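Local coordinates for protein peruvianin-I (Thevetia peruviana, PDB 6ORM) that probably acts as a cysteine peptidase of the latex, although it belongs to the germin-like proteins of the cupin superfamily, at residues 46-60 / 74-88. Numbering follows the deposited sequence.
Sequences PSGFDQWGLNVTFVT and INRCVLLPGGSTQFR. With NAG (2-acetamido-2-deoxy-beta-D-glucopyranose), chain D; NAG (2-acetamido-2-deoxy-beta-D-glucopyranose), chain E; NAG (2-acetamido-2-deoxy-beta-D-glucopyranose), chain B.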
ATOM      1  N   PRO A  46       9.964 -32.632 -11.356  1.00 51.93           N
ATOM      2  CA  PRO A  46      10.350 -32.798  -9.951  1.00 50.73           C
ATOM      3  C   PRO A  46      11.506 -33.780  -9.822  1.00 51.55           C
ATOM      4  O   PRO A  46      11.465 -34.889 -10.359  1.00 52.40           O
ATOM      5  CB  PRO A  46       9.071 -33.344  -9.305  1.00 50.04           C
ATOM      6  CG  PRO A  46       7.980 -32.754 -10.128  1.00 49.23           C
ATOM      7  CD  PRO A  46       8.506 -32.769 -11.541  1.00 50.55           C
ATOM      8  N   SER A  47      12.552 -33.357  -9.118  1.00 50.94           N
ATOM      9  CA  SER A  47      13.725 -34.197  -8.920  1.00 53.17           C
ATOM     10  C   SER A  47      13.616 -35.062  -7.675  1.00 53.74           C
ATOM     11  O   SER A  47      14.464 -35.937  -7.465  1.00 55.09           O
ATOM     12  CB  SER A  47      14.989 -33.336  -8.834  1.00 53.70           C
ATOM     13  OG  SER A  47      14.890 -32.401  -7.774  1.00 52.56           O
ATOM     14  N   GLY A  48      12.593 -34.844  -6.861  1.00 53.95           N
ATOM     15  CA  GLY A  48      12.398 -35.612  -5.647  1.00 54.28           C
ATOM     16  C   GLY A  48      11.157 -35.114  -4.945  1.00 52.39           C
ATOM     17  O   GLY A  48      10.529 -34.134  -5.360  1.00 50.66           O
ATOM     18  N   PHE A  49      10.800 -35.818  -3.875  1.00 51.49           N
ATOM     19  CA  PHE A  49       9.601 -35.500  -3.118  1.00 50.12           C
ATOM     20  C   PHE A  49       9.935 -35.566  -1.637  1.00 51.05           C
ATOM     21  O   PHE A  49      10.843 -36.297  -1.231  1.00 53.42           O
ATOM     22  CB  PHE A  49       8.452 -36.459  -3.460  1.00 50.15           C
ATOM     23  CG  PHE A  49       7.977 -36.352  -4.882  1.00 49.47           C
ATOM     24  CD1 PHE A  49       8.648 -37.007  -5.904  1.00 51.06           C
ATOM     25  CD2 PHE A  49       6.866 -35.589  -5.199  1.00 47.50           C
ATOM     26  CE1 PHE A  49       8.219 -36.904  -7.213  1.00 50.91           C
ATOM     27  CE2 PHE A  49       6.430 -35.484  -6.507  1.00 47.67           C
ATOM     28  CZ  PHE A  49       7.108 -36.141  -7.516  1.00 49.31           C
ATOM     29  N   ASP A  50       9.207 -34.795  -0.830  1.00 49.04           N
ATOM     30  CA  ASP A  50       9.429 -34.865   0.601  1.00 49.23           C
ATOM     31  C   ASP A  50       8.793 -36.141   1.146  1.00 51.09           C
ATOM     32  O   ASP A  50       8.141 -36.897   0.421  1.00 50.74           O
ATOM     33  CB  ASP A  50       8.918 -33.595   1.295  1.00 47.03           C
ATOM     34  CG  ASP A  50       7.402 -33.390   1.159  1.00 45.79           C
ATOM     35  OD1 ASP A  50       6.664 -34.337   0.814  1.00 46.39           O
ATOM     36  OD2 ASP A  50       6.944 -32.251   1.409  1.00 44.40           O
ATOM     37  N   GLN A  51       8.996 -36.393   2.442  1.00 50.92           N
ATOM     38  CA  GLN A  51       8.474 -37.604   3.074  1.00 53.50           C
ATOM     39  C   GLN A  51       6.974 -37.791   2.869  1.00 52.12           C
ATOM     40  O   GLN A  51       6.484 -38.919   2.979  1.00 54.01           O
ATOM     41  CB  GLN A  51       8.799 -37.619   4.567  1.00 56.09           C
ATOM     42  CG  GLN A  51       8.466 -36.353   5.327  1.00 55.79           C
ATOM     43  CD  GLN A  51       8.711 -36.519   6.812  1.00 58.04           C
ATOM     44  OE1 GLN A  51       8.502 -37.600   7.365  1.00 59.75           O
ATOM     45  NE2 GLN A  51       9.178 -35.458   7.463  1.00 58.20           N
ATOM     46  N   TRP A  52       6.228 -36.721   2.593  1.00 51.80           N
ATOM     47  CA  TRP A  52       4.778 -36.800   2.482  1.00 50.78           C
ATOM     48  C   TRP A  52       4.306 -36.812   1.031  1.00 49.38           C
ATOM     49  O   TRP A  52       3.100 -36.736   0.781  1.00 48.67           O
ATOM     50  CB  TRP A  52       4.124 -35.644   3.255  1.00 49.83           C
ATOM     51  CG  TRP A  52       4.540 -35.614   4.705  1.00 51.73           C
ATOM     52  CD1 TRP A  52       4.213 -36.520   5.675  1.00 53.86           C
ATOM     53  CD2 TRP A  52       5.360 -34.625   5.345  1.00 52.14           C
ATOM     54  NE1 TRP A  52       4.784 -36.162   6.873  1.00 54.61           N
ATOM     55  CE2 TRP A  52       5.490 -35.001   6.698  1.00 53.67           C
ATOM     56  CE3 TRP A  52       5.995 -33.459   4.905  1.00 51.66           C
ATOM     57  CZ2 TRP A  52       6.231 -34.253   7.612  1.00 54.01           C
ATOM     58  CZ3 TRP A  52       6.730 -32.719   5.813  1.00 51.72           C
ATOM     59  CH2 TRP A  52       6.842 -33.119   7.151  1.00 53.07           C
ATOM     60  N   GLY A  53       5.231 -36.917   0.077  1.00 49.03           N
ATOM     61  CA  GLY A  53       4.883 -37.049  -1.326  1.00 48.35           C
ATOM     62  C   GLY A  53       4.671 -35.763  -2.087  1.00 46.28           C
ATOM     63  O   GLY A  53       4.030 -35.789  -3.142  1.00 45.86           O
ATOM     64  N   LEU A  54       5.202 -34.645  -1.606  1.00 44.98           N
ATOM     65  CA  LEU A  54       5.047 -33.355  -2.263  1.00 43.57           C
ATOM     66  C   LEU A  54       6.374 -32.892  -2.848  1.00 45.60           C
ATOM     67  O   LEU A  54       7.415 -32.976  -2.185  1.00 46.23           O
ATOM     68  CB  LEU A  54       4.523 -32.304  -1.282  1.00 41.14           C
ATOM     69  CG  LEU A  54       4.634 -30.845  -1.737  1.00 39.80           C
ATOM     70  CD1 LEU A  54       3.683 -30.560  -2.888  1.00 39.12           C
ATOM     71  CD2 LEU A  54       4.387 -29.886  -0.580  1.00 38.92           C
ATOM     72  N   ASN A  55       6.335 -32.405  -4.085  1.00 39.52           N
ATOM     73  CA  ASN A  55       7.434 -31.629  -4.642  1.00 42.22           C
ATOM     74  C   ASN A  55       6.941 -30.230  -4.967  1.00 38.69           C
ATOM     75  O   ASN A  55       5.921 -30.069  -5.644  1.00 36.92           O
ATOM     76  CB  ASN A  55       8.028 -32.239  -5.912  1.00 48.93           C
ATOM     77  CG  ASN A  55       9.050 -31.316  -6.533  1.00 55.45           C
ATOM     78  OD1 ASN A  55       8.733 -30.495  -7.395  1.00 54.02           O
ATOM     79  ND2 ASN A  55      10.282 -31.421  -6.067  1.00 63.57           N
ATOM     80  N   VAL A  56       7.675 -29.224  -4.500  1.00 46.09           N
ATOM     81  CA  VAL A  56       7.434 -27.836  -4.870  1.00 43.56           C
ATOM     82  C   VAL A  56       8.605 -27.354  -5.713  1.00 43.25           C
ATOM     83  O   VAL A  56       9.767 -27.469  -5.301  1.00 43.67           O
ATOM     84  CB  VAL A  56       7.249 -26.938  -3.636  1.00 41.58           C
ATOM     85  CG1 VAL A  56       6.832 -25.547  -4.074  1.00 39.94           C
ATOM     86  CG2 VAL A  56       6.220 -27.532  -2.684  1.00 41.07           C
ATOM     87  N   THR A  57       8.301 -26.821  -6.891  1.00 42.69           N
ATOM     88  CA  THR A  57       9.276 -26.113  -7.715  1.00 43.22           C
ATOM     89  C   THR A  57       8.941 -24.630  -7.609  1.00 42.98           C
ATOM     90  O   THR A  57       7.891 -24.189  -8.088  1.00 41.79           O
ATOM     91  CB  THR A  57       9.247 -26.605  -9.160  1.00 43.50           C
ATOM     92  OG1 THR A  57       9.458 -28.021  -9.182  1.00 44.29           O
ATOM     93  CG2 THR A  57      10.342 -25.926  -9.977  1.00 43.65           C
ATOM     94  N   PHE A  58       9.830 -23.871  -6.974  1.00 43.81           N
ATOM     95  CA  PHE A  58       9.563 -22.489  -6.601  1.00 44.28           C
ATOM     96  C   PHE A  58       9.944 -21.529  -7.717  1.00 45.33           C
ATOM     97  O   PHE A  58      10.978 -21.696  -8.370  1.00 46.54           O
ATOM     98  CB  PHE A  58      10.343 -22.116  -5.339  1.00 45.07           C
ATOM     99  CG  PHE A  58       9.873 -22.813  -4.099  1.00 45.10           C
ATOM    100  CD1 PHE A  58       8.782 -22.338  -3.390  1.00 44.14           C
ATOM    101  CD2 PHE A  58      10.532 -23.939  -3.634  1.00 46.56           C
ATOM    102  CE1 PHE A  58       8.356 -22.977  -2.239  1.00 44.21           C
ATOM    103  CE2 PHE A  58      10.110 -24.583  -2.487  1.00 46.70           C
ATOM    104  CZ  PHE A  58       9.021 -24.102  -1.787  1.00 45.30           C
ATOM    105  N   VAL A  59       9.094 -20.528  -7.942  1.00 44.01           N
ATOM    106  CA  VAL A  59       9.478 -19.388  -8.767  1.00 44.37           C
ATOM    107  C   VAL A  59       9.156 -18.106  -8.012  1.00 44.11           C
ATOM    108  O   VAL A  59       8.127 -17.464  -8.258  1.00 43.71           O
ATOM    109  CB  VAL A  59       8.799 -19.395 -10.149  1.00 44.56           C
ATOM    110  CG1 VAL A  59       9.481 -18.387 -11.061  1.00 45.12           C
ATOM    111  CG2 VAL A  59       8.843 -20.781 -10.770  1.00 45.59           C
ATOM    112  N   THR A  60      10.022 -17.748  -7.072  1.00 44.06           N
ATOM    113  CA  THR A  60      10.017 -16.442  -6.438  1.00 43.67           C
ATOM    114  C   THR A  60      11.140 -15.598  -7.037  1.00 44.24           C
ATOM    115  O   THR A  60      11.883 -16.043  -7.915  1.00 45.15           O
ATOM    116  CB  THR A  60      10.174 -16.577  -4.922  1.00 43.50           C
ATOM    117  OG1 THR A  60      11.536 -16.903  -4.616  1.00 44.45           O
ATOM    118  CG2 THR A  60       9.258 -17.667  -4.382  1.00 43.19           C
ATOM    119  N   ILE A  74       4.767 -17.749  -8.890  1.00 38.90           N
ATOM    120  CA  ILE A  74       4.041 -18.969  -9.221  1.00 39.48           C
ATOM    121  C   ILE A  74       4.879 -20.163  -8.780  1.00 39.15           C
ATOM    122  O   ILE A  74       6.085 -20.218  -9.044  1.00 40.04           O
ATOM    123  CB  ILE A  74       3.678 -19.050 -10.720  1.00 40.95           C
ATOM    124  CG1 ILE A  74       2.759 -20.244 -10.985  1.00 41.54           C
ATOM    125  CG2 ILE A  74       4.915 -19.104 -11.601  1.00 42.27           C
ATOM    126  CD1 ILE A  74       2.120 -20.231 -12.363  1.00 42.65           C
ATOM    127  N   ASN A  75       4.246 -21.102  -8.082  1.00 38.28           N
ATOM    128  CA  ASN A  75       4.889 -22.332  -7.648  1.00 38.76           C
ATOM    129  C   ASN A  75       4.161 -23.522  -8.256  1.00 38.97           C
ATOM    130  O   ASN A  75       2.929 -23.536  -8.317  1.00 39.13           O
ATOM    131  CB  ASN A  75       4.887 -22.453  -6.116  1.00 39.35           C
ATOM    132  CG  ASN A  75       5.704 -21.369  -5.436  1.00 40.23           C
ATOM    133  OD1 ASN A  75       6.722 -20.916  -5.960  1.00 41.18           O
ATOM    134  ND2 ASN A  75       5.260 -20.949  -4.259  1.00 39.78           N
ATOM    135  N   ARG A  76       4.924 -24.516  -8.704  1.00 39.51           N
ATOM    136  CA  ARG A  76       4.354 -25.769  -9.178  1.00 39.68           C
ATOM    137  C   ARG A  76       4.444 -26.809  -8.072  1.00 40.30           C
ATOM    138  O   ARG A  76       5.517 -27.021  -7.499  1.00 40.83           O
ATOM    139  CB  ARG A  76       5.072 -26.279 -10.428  1.00 40.06           C
ATOM    140  CG  ARG A  76       4.467 -27.568 -10.977  1.00 40.33           C
ATOM    141  CD  ARG A  76       5.330 -28.201 -12.061  1.00 41.88           C
ATOM    142  NE  ARG A  76       6.633 -28.623 -11.557  1.00 42.41           N
ATOM    143  CZ  ARG A  76       7.702 -28.825 -12.322  1.00 43.20           C
ATOM    144  NH1 ARG A  76       7.620 -28.678 -13.637  1.00 43.50           N
ATOM    145  NH2 ARG A  76       8.848 -29.206 -11.771  1.00 43.86           N
ATOM    146  N   CYS A  77       3.322 -27.461  -7.786  1.00 40.39           N
ATOM    147  CA  CYS A  77       3.258 -28.501  -6.772  1.00 41.42           C
ATOM    148  C   CYS A  77       2.841 -29.803  -7.434  1.00 42.03           C
ATOM    149  O   CYS A  77       1.825 -29.849  -8.136  1.00 42.97           O
ATOM    150  CB  CYS A  77       2.282 -28.126  -5.655  1.00 41.45           C
ATOM    151  SG  CYS A  77       2.660 -26.584  -4.766  1.00 41.64           S
ATOM    152  N   VAL A  78       3.619 -30.857  -7.208  1.00 41.86           N
ATOM    153  CA  VAL A  78       3.307 -32.194  -7.695  1.00 42.89           C
ATOM    154  C   VAL A  78       3.179 -33.116  -6.492  1.00 42.97           C
ATOM    155  O   VAL A  78       4.055 -33.134  -5.619  1.00 42.80           O
ATOM    156  CB  VAL A  78       4.378 -32.704  -8.677  1.00 44.94           C
ATOM    157  CG1 VAL A  78       4.066 -34.126  -9.128  1.00 46.78           C
ATOM    158  CG2 VAL A  78       4.485 -31.764  -9.872  1.00 45.05           C
ATOM    159  N   LEU A  79       2.088 -33.873  -6.447  1.00 44.50           N
ATOM    160  CA  LEU A  79       1.806 -34.799  -5.360  1.00 45.59           C
ATOM    161  C   LEU A  79       1.827 -36.217  -5.907  1.00 47.31           C
ATOM    162  O   LEU A  79       1.088 -36.535  -6.845  1.00 47.90           O
ATOM    163  CB  LEU A  79       0.453 -34.496  -4.717  1.00 45.36           C
ATOM    164  CG  LEU A  79       0.339 -33.235  -3.859  1.00 44.43           C
ATOM    165  CD1 LEU A  79      -1.115 -32.967  -3.499  1.00 43.73           C
ATOM    166  CD2 LEU A  79       1.191 -33.361  -2.603  1.00 44.94           C
ATOM    167  N   LEU A  80       2.677 -37.062  -5.326  1.00 47.73           N
ATOM    168  CA  LEU A  80       2.632 -38.483  -5.612  1.00 49.31           C
ATOM    169  C   LEU A  80       1.283 -39.049  -5.175  1.00 49.51           C
ATOM    170  O   LEU A  80       0.547 -38.405  -4.422  1.00 48.04           O
ATOM    171  CB  LEU A  80       3.771 -39.200  -4.891  1.00 51.11           C
ATOM    172  CG  LEU A  80       5.186 -38.812  -5.319  1.00 52.26           C
ATOM    173  CD1 LEU A  80       6.211 -39.426  -4.382  1.00 53.51           C
ATOM    174  CD2 LEU A  80       5.442 -39.240  -6.756  1.00 54.04           C
ATOM    175  N   PRO A  81       0.922 -40.241  -5.653  1.00 50.60           N
ATOM    176  CA  PRO A  81      -0.262 -40.916  -5.111  1.00 51.49           C
ATOM    177  C   PRO A  81      -0.179 -41.008  -3.593  1.00 51.92           C
ATOM    178  O   PRO A  81       0.876 -41.304  -3.027  1.00 52.30           O
ATOM    179  CB  PRO A  81      -0.214 -42.296  -5.772  1.00 53.86           C
ATOM    180  CG  PRO A  81       0.494 -42.056  -7.063  1.00 54.02           C
ATOM    181  CD  PRO A  81       1.513 -40.983  -6.783  1.00 52.18           C
ATOM    182  N   GLY A  82      -1.302 -40.735  -2.933  1.00 51.10           N
ATOM    183  CA  GLY A  82      -1.331 -40.677  -1.486  1.00 51.41           C
ATOM    184  C   GLY A  82      -0.648 -39.474  -0.877  1.00 50.39           C
ATOM    185  O   GLY A  82      -0.625 -39.354   0.354  1.00 51.23           O
ATOM    186  N   GLY A  83      -0.087 -38.578  -1.693  1.00 48.52           N
ATOM    187  CA  GLY A  83       0.659 -37.465  -1.156  1.00 47.20           C
ATOM    188  C   GLY A  83      -0.235 -36.342  -0.668  1.00 46.80           C
ATOM    189  O   GLY A  83      -1.386 -36.189  -1.077  1.00 46.44           O
ATOM    190  N   SER A  84       0.322 -35.541   0.236  1.00 47.21           N
ATOM    191  CA  SER A  84      -0.388 -34.393   0.771  1.00 46.67           C
ATOM    192  C   SER A  84       0.633 -33.345   1.183  1.00 45.13           C
ATOM    193  O   SER A  84       1.816 -33.639   1.373  1.00 46.07           O
ATOM    194  CB  SER A  84      -1.290 -34.776   1.952  1.00 48.05           C
ATOM    195  OG  SER A  84      -0.621 -34.601   3.185  1.00 48.91           O
ATOM    196  N   THR A  85       0.155 -32.115   1.330  1.00 43.86           N
ATOM    197  CA  THR A  85       1.006 -30.985   1.668  1.00 42.59           C
ATOM    198  C   THR A  85       1.207 -30.820   3.165  1.00 43.32           C
ATOM    199  O   THR A  85       2.058 -30.022   3.569  1.00 42.60           O
ATOM    200  CB  THR A  85       0.403 -29.688   1.124  1.00 40.82           C
ATOM    201  OG1 THR A  85      -0.875 -29.475   1.736  1.00 40.04           O
ATOM    202  CG2 THR A  85       0.227 -29.769  -0.384  1.00 40.71           C
ATOM    203  N   GLN A  86       0.431 -31.539   3.984  1.00 44.92           N
ATOM    204  CA  GLN A  86       0.291 -31.260   5.409  1.00 45.69           C
ATOM    205  C   GLN A  86      -0.372 -29.890   5.530  1.00 43.17           C
ATOM    206  O   GLN A  86      -0.797 -29.311   4.524  1.00 42.22           O
ATOM    207  CB  GLN A  86       1.632 -31.304   6.152  1.00 48.10           C
ATOM    208  CG  GLN A  86       2.571 -32.435   5.715  1.00 50.77           C
ATOM    209  CD  GLN A  86       1.998 -33.823   5.929  1.00 53.84           C
ATOM    210  OE1 GLN A  86       2.106 -34.393   7.012  1.00 55.38           O
ATOM    211  NE2 GLN A  86       1.395 -34.383   4.885  1.00 54.93           N
ATOM    212  N   PHE A  87      -0.534 -29.386   6.746  1.00 43.00           N
ATOM    213  CA  PHE A  87      -1.130 -28.071   6.935  1.00 42.02           C
ATOM    214  C   PHE A  87      -0.068 -26.991   6.757  1.00 41.27           C
ATOM    215  O   PHE A  87       0.971 -27.015   7.422  1.00 42.21           O
ATOM    216  CB  PHE A  87      -1.786 -27.982   8.311  1.00 42.39           C
ATOM    217  CG  PHE A  87      -2.878 -28.994   8.514  1.00 44.07           C
ATOM    218  CD1 PHE A  87      -4.064 -28.901   7.802  1.00 44.14           C
ATOM    219  CD2 PHE A  87      -2.716 -30.042   9.402  1.00 46.27           C
ATOM    220  CE1 PHE A  87      -5.074 -29.830   7.982  1.00 45.48           C
ATOM    221  CE2 PHE A  87      -3.722 -30.972   9.591  1.00 47.25           C
ATOM    222  CZ  PHE A  87      -4.902 -30.868   8.875  1.00 46.83           C
ATOM    223  N   ARG A  88      -0.337 -26.039   5.863  1.00 38.84           N
ATOM    224  CA  ARG A  88       0.652 -25.036   5.499  1.00 39.00           C
ATOM    225  C   ARG A  88       0.008 -23.657   5.442  1.00 37.86           C
ATOM    226  O   ARG A  88      -1.212 -23.520   5.332  1.00 38.00           O
ATOM    227  CB  ARG A  88       1.313 -25.369   4.150  1.00 39.31           C
ATOM    228  CG  ARG A  88       2.269 -26.555   4.219  1.00 40.65           C
ATOM    229  CD  ARG A  88       3.006 -26.785   2.908  1.00 40.60           C
ATOM    230  NE  ARG A  88       3.634 -28.104   2.880  1.00 41.87           N
ATOM    231  CZ  ARG A  88       4.944 -28.308   2.787  1.00 43.34           C
ATOM    232  NH1 ARG A  88       5.772 -27.275   2.694  1.00 43.43           N
ATOM    233  NH2 ARG A  88       5.427 -29.543   2.781  1.00 44.31           N
TER
HETATM  234  C1  NAG D   1      11.322 -30.546  -6.535  1.00 46.71           C
HETATM  235  C2  NAG D   1      12.589 -30.656  -5.710  1.00 50.17           C
HETATM  236  C3  NAG D   1      13.504 -29.478  -6.015  1.00 51.13           C
HETATM  237  C4  NAG D   1      13.712 -29.320  -7.519  1.00 53.51           C
HETATM  238  C5  NAG D   1      12.392 -29.397  -8.287  1.00 50.85           C
HETATM  239  C6  NAG D   1      12.576 -29.447  -9.787  1.00 50.46           C
HETATM  240  C7  NAG D   1      12.545 -31.786  -3.530  1.00 55.11           C
HETATM  241  C8  NAG D   1      12.165 -31.673  -2.083  1.00 55.07           C
HETATM  242  N2  NAG D   1      12.286 -30.714  -4.288  1.00 52.76           N
HETATM  243  O3  NAG D   1      14.752 -29.678  -5.361  1.00 50.37           O
HETATM  244  O4  NAG D   1      14.256 -28.032  -7.774  1.00 57.86           O
HETATM  245  O5  NAG D   1      11.651 -30.568  -7.911  1.00 49.00           O
HETATM  246  O6  NAG D   1      13.232 -30.636 -10.206  1.00 49.94           O
HETATM  247  O7  NAG D   1      13.062 -32.798  -3.989  1.00 58.74           O
HETATM  248  C1  NAG E   1       5.173 -38.551 -10.871  1.00 60.10           C
HETATM  249  C2  NAG E   1       5.258 -39.664 -11.909  1.00 64.86           C
HETATM  250  C3  NAG E   1       6.646 -40.308 -11.885  1.00 68.11           C
HETATM  251  C4  NAG E   1       7.723 -39.243 -12.061  1.00 68.24           C
HETATM  252  C5  NAG E   1       7.537 -38.134 -11.023  1.00 65.00           C
HETATM  253  C6  NAG E   1       8.459 -36.957 -11.246  1.00 63.99           C
HETATM  254  C7  NAG E   1       3.263 -40.888 -12.627  1.00 67.81           C
HETATM  255  C8  NAG E   1       2.254 -41.939 -12.277  1.00 69.30           C
HETATM  256  N2  NAG E   1       4.212 -40.656 -11.714  1.00 66.39           N
HETATM  257  O3  NAG E   1       6.764 -41.291 -12.911  1.00 71.64           O
HETATM  258  O4  NAG E   1       9.010 -39.837 -11.906  1.00 70.85           O
HETATM  259  O5  NAG E   1       6.206 -37.605 -11.102  1.00 62.84           O
HETATM  260  O6  NAG E   1       8.088 -36.235 -12.413  1.00 62.66           O
HETATM  261  O7  NAG E   1       3.222 -40.274 -13.688  1.00 68.07           O
HETATM  262  C1  NAG B   2       9.961 -39.490 -12.944  1.00 69.12           C
HETATM  263  C2  NAG B   2      11.351 -39.896 -12.401  1.00 70.52           C
HETATM  264  C3  NAG B   2      12.446 -39.821 -13.485  1.00 72.27           C
HETATM  265  C4  NAG B   2      11.987 -40.323 -14.849  1.00 73.25           C
HETATM  266  C5  NAG B   2      10.627 -39.734 -15.182  1.00 71.96           C
HETATM  267  C6  NAG B   2      10.063 -40.195 -16.507  1.00 72.75           C
HETATM  268  C7  NAG B   2      11.518 -39.347 -10.002  1.00 70.57           C
HETATM  269  C8  NAG B   2      11.953 -38.315  -9.005  1.00 70.34           C
HETATM  270  N2  NAG B   2      11.710 -39.034 -11.286  1.00 70.30           N
HETATM  271  O3  NAG B   2      13.552 -40.603 -13.051  1.00 72.80           O
HETATM  272  O4  NAG B   2      12.938 -39.913 -15.827  1.00 75.52           O
HETATM  273  O5  NAG B   2       9.710 -40.145 -14.165  1.00 70.14           O
HETATM  274  O6  NAG B   2       9.106 -41.231 -16.337  1.00 73.36           O
HETATM  275  O7  NAG B   2      11.019 -40.414  -9.659  1.00 71.28           O
HETATM  276  O   HOH W   1       4.168 -32.144   2.234  1.00 44.44           O
HETATM  277  O   HOH W   2       8.117 -30.053   2.341  1.00 48.57           O
HETATM  278  O   HOH W   3       6.688 -29.273  -8.649  1.00 42.34           O
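Leu54 lies across from Leu79 as a non-hydrogen-bonded pair, and its side chain is the one to follow. CB rests on Leu79 CD2 at 3.7 Å. CG stands anti to the backbone N (chi1 166°), which carries it beside the carbonyl carbon. The two methyls then part: CD1 settles against Leu79 CD2 and Cys77 CB, 3.9 Å from the latter, while CD2 reaches the other way, over one face of the Arg88 guanidinium, 3.5 Å from NH2. That guanidinium is held round its edge: NE gives a hydrogen bond to Thr85 O, and NH2 makes a salt bridge of 3.4 Å to Asp50 OD2, reinforced by two bridging waters. The other carboxylate oxygen, Asp50 OD1, accepts a hydrogen bond from Leu54 N, which comes from above the carboxylate plane and ties the turn 50-53 to the strand it leads into.

Within the same turn the Trp52 indole lies flat against the Gln86 amide, their planes 9° apart, with Gln86 CG 3.9 Å from the centroid of the six-membered ring. With an alanine in place of Trp52, the Gln86 side chain is likely to lose the flat surface it stacks on and become freer to turn, and Ile160 to lose part of its cover.

On the opposite face of the sheet Arg76 NH2 donates to Thr57 OG1 (2.9 Å) and also to Gln44 O, close to the glycan on Asn55. In the loops at the end of the strand pair, Leu80 CG sits over the centre of the Phe49 ring, a CH-pi contact.

Paired backbone bonds such as Asn55 N to Val78 O (2.8 Å) join strand 54-57, outermost in its sheet within this chain, antiparallel to 73-79. The latter pairs on its far side with 145-151 in this cupin fold, while Trp52 and Arg88 pack on Ile160 of strand 159-162.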